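Local coordinates for uncharacterized protein (Methanosarcina mazei, PDB 3R6A) that is of unknown function but belongs to the glyoxalase/bleomycin resistance protein/dioxygenase superfamily, built as a dimer of mixed alpha-beta chains, at residues Thr99-Met103 against Glu114-Ser119. Sequence-based numbering, arbitrary orientation.
Sequences TGRNM and EYVEHS
Arg101 and Met103 form hydrogen-bonded pairs with Glu117 and Tyr115 in the antiparallel beta hairpin of strands 100-106 and 112-118, part of the mixed sheet of this glyoxalase-superfamily fold. Arg101 N gives a bond to Glu117 O (3.0 Å) and Arg101 O takes one from Glu117 N; Met103 and Tyr115 repeat the exchange, the shorter bond being Tyr115 N to Met103 O at 2.8 Å. Beyond the ladder, Ser119 N reaches Thr99 O at 2.9 Å, while Ser119 OG adds a weak bond to the same carbonyl. Between these rungs sits Gly100, whose CA lies 3.3 Å from Glu117 O; its backbone angles and the closeness of that carbonyl leave no room for a CB.

On the face covered by helix 76-84, Arg101 and Glu117 run side by side, their guanidinium and carboxylate planes turned 87° apart. The salt bridge from Arg101 NH1 to Glu117 OE1 is long, 3.6 Å, and each group has another partner: Asp77 for the guanidinium, Leu76 N for Glu117 OE1. On the same face, selenomethionine Met103 sets CG between its backbone N and carbonyl carbon (chi1 66°), 3.8 Å from Tyr115 CB, and the extended chain beyond carries CE to the root of the ring. The tyrosine hydroxyl goes on to His107 NE2.

At the open end of the hairpin, one water links Thr99 OG1 to His118 NE2, lying in the imidazole plane 2.6 Å from that nitrogen.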
loop_
_atom_site.group_PDB
_atom_site.type_symbol
_atom_site.label_atom_id
_atom_site.label_comp_id
_atom_site.label_asym_id
_atom_site.label_seq_id
_atom_site.Cartn_x
_atom_site.Cartn_y
_atom_site.Cartn_z
ATOM N N THR B 99 -7.474 -3.203 19.008
ATOM C CA THR B 99 -8.362 -3.591 17.922
ATOM C C THR B 99 -8.377 -5.091 17.619
ATOM O O THR B 99 -9.133 -5.539 16.767
ATOM C CB THR B 99 -8.006 -2.835 16.623
ATOM O OG1 THR B 99 -6.625 -3.051 16.306
ATOM C CG2 THR B 99 -8.250 -1.344 16.792
ATOM N N GLY B 100 -7.549 -5.861 18.318
ATOM C CA GLY B 100 -7.510 -7.295 18.082
ATOM C C GLY B 100 -6.127 -7.875 18.306
ATOM O O GLY B 100 -5.624 -7.870 19.423
ATOM N N ARG B 101 -5.510 -8.375 17.240
ATOM C CA ARG B 101 -4.168 -8.951 17.341
ATOM C C ARG B 101 -3.388 -8.650 16.072
ATOM O O ARG B 101 -3.958 -8.632 14.987
ATOM C CB ARG B 101 -4.241 -10.471 17.505
ATOM C CG ARG B 101 -4.930 -10.961 18.756
ATOM C CD ARG B 101 -5.268 -12.439 18.604
ATOM N NE ARG B 101 -4.078 -13.270 18.439
ATOM C CZ ARG B 101 -4.039 -14.382 17.710
ATOM N NH1 ARG B 101 -5.122 -14.796 17.068
ATOM N NH2 ARG B 101 -2.921 -15.086 17.628
ATOM N N ASN B 102 -2.087 -8.416 16.203
ATOM C CA ASN B 102 -1.265 -8.147 15.025
ATOM C C ASN B 102 0.039 -8.920 15.120
ATOM O O ASN B 102 0.382 -9.464 16.169
ATOM C CB ASN B 102 -0.875 -6.668 14.900
ATOM C CG ASN B 102 -2.033 -5.713 15.103
ATOM O OD1 ASN B 102 -3.167 -5.990 14.726
ATOM N ND2 ASN B 102 -1.731 -4.552 15.682
HETATM N N MSE B 103 0.752 -8.957 14.000
HETATM C CA MSE B 103 2.070 -9.575 13.916
HETATM C C MSE B 103 2.740 -8.965 12.697
HETATM O O MSE B 103 2.068 -8.546 11.751
HETATM C CB MSE B 103 1.994 -11.100 13.776
HETATM C CG MSE B 103 1.382 -11.609 12.490
HETATM SE SE MSE B 103 1.485 -13.550 12.413
HETATM C CE MSE B 103 0.696 -13.808 10.661
ATOM N N GLU B 114 2.596 -6.234 7.786
ATOM C CA GLU B 114 1.912 -6.289 9.068
ATOM C C GLU B 114 0.587 -7.007 8.839
ATOM O O GLU B 114 -0.201 -6.605 7.980
ATOM C CB GLU B 114 1.637 -4.887 9.615
ATOM C CG GLU B 114 0.774 -4.904 10.863
ATOM C CD GLU B 114 0.358 -3.519 11.306
ATOM O OE1 GLU B 114 0.050 -2.685 10.427
ATOM O OE2 GLU B 114 0.328 -3.274 12.532
ATOM N N TYR B 115 0.362 -8.088 9.577
ATOM C CA TYR B 115 -0.884 -8.845 9.475
ATOM C C TYR B 115 -1.742 -8.465 10.676
ATOM O O TYR B 115 -1.290 -8.526 11.821
ATOM C CB TYR B 115 -0.601 -10.349 9.491
ATOM C CG TYR B 115 -0.002 -10.862 8.204
ATOM C CD1 TYR B 115 -0.783 -11.543 7.271
ATOM C CD2 TYR B 115 1.350 -10.666 7.915
ATOM C CE1 TYR B 115 -0.236 -12.023 6.087
ATOM C CE2 TYR B 115 1.907 -11.141 6.730
ATOM C CZ TYR B 115 1.107 -11.823 5.823
ATOM O OH TYR B 115 1.655 -12.337 4.669
ATOM N N VAL B 116 -2.984 -8.075 10.416
ATOM C CA VAL B 116 -3.871 -7.662 11.493
ATOM C C VAL B 116 -5.177 -8.437 11.495
ATOM O O VAL B 116 -5.731 -8.743 10.441
ATOM C CB VAL B 116 -4.197 -6.160 11.376
ATOM C CG1 VAL B 116 -5.098 -5.728 12.525
ATOM C CG2 VAL B 116 -2.910 -5.351 11.366
ATOM N N GLU B 117 -5.662 -8.745 12.692
ATOM C CA GLU B 117 -6.919 -9.455 12.865
ATOM C C GLU B 117 -7.759 -8.574 13.780
ATOM O O GLU B 117 -7.337 -8.246 14.884
ATOM C CB GLU B 117 -6.675 -10.811 13.529
ATOM C CG GLU B 117 -7.917 -11.675 13.665
ATOM C CD GLU B 117 -7.655 -12.941 14.461
ATOM O OE1 GLU B 117 -6.819 -13.761 14.027
ATOM O OE2 GLU B 117 -8.283 -13.112 15.527
ATOM N N HIS B 118 -8.933 -8.170 13.312
ATOM C CA HIS B 118 -9.812 -7.324 14.108
ATOM C C HIS B 118 -10.768 -8.163 14.949
ATOM O O HIS B 118 -11.307 -9.168 14.480
ATOM C CB HIS B 118 -10.609 -6.388 13.191
ATOM C CG HIS B 118 -9.811 -5.242 12.650
ATOM N ND1 HIS B 118 -10.236 -4.481 11.583
ATOM C CD2 HIS B 118 -8.632 -4.708 13.049
ATOM C CE1 HIS B 118 -9.353 -3.526 11.346
ATOM N NE2 HIS B 118 -8.372 -3.641 12.221
ATOM N N SER B 119 -10.964 -7.755 16.197
ATOM C CA SER B 119 -11.873 -8.468 17.084
ATOM C C SER B 119 -13.292 -8.008 16.771
ATOM O O SER B 119 -13.513 -7.290 15.795
ATOM C CB SER B 119 -11.526 -8.172 18.545
ATOM O OG SER B 119 -11.560 -6.781 18.806
HETATM O O HOH W 1 -6.397 -2.247 13.226
#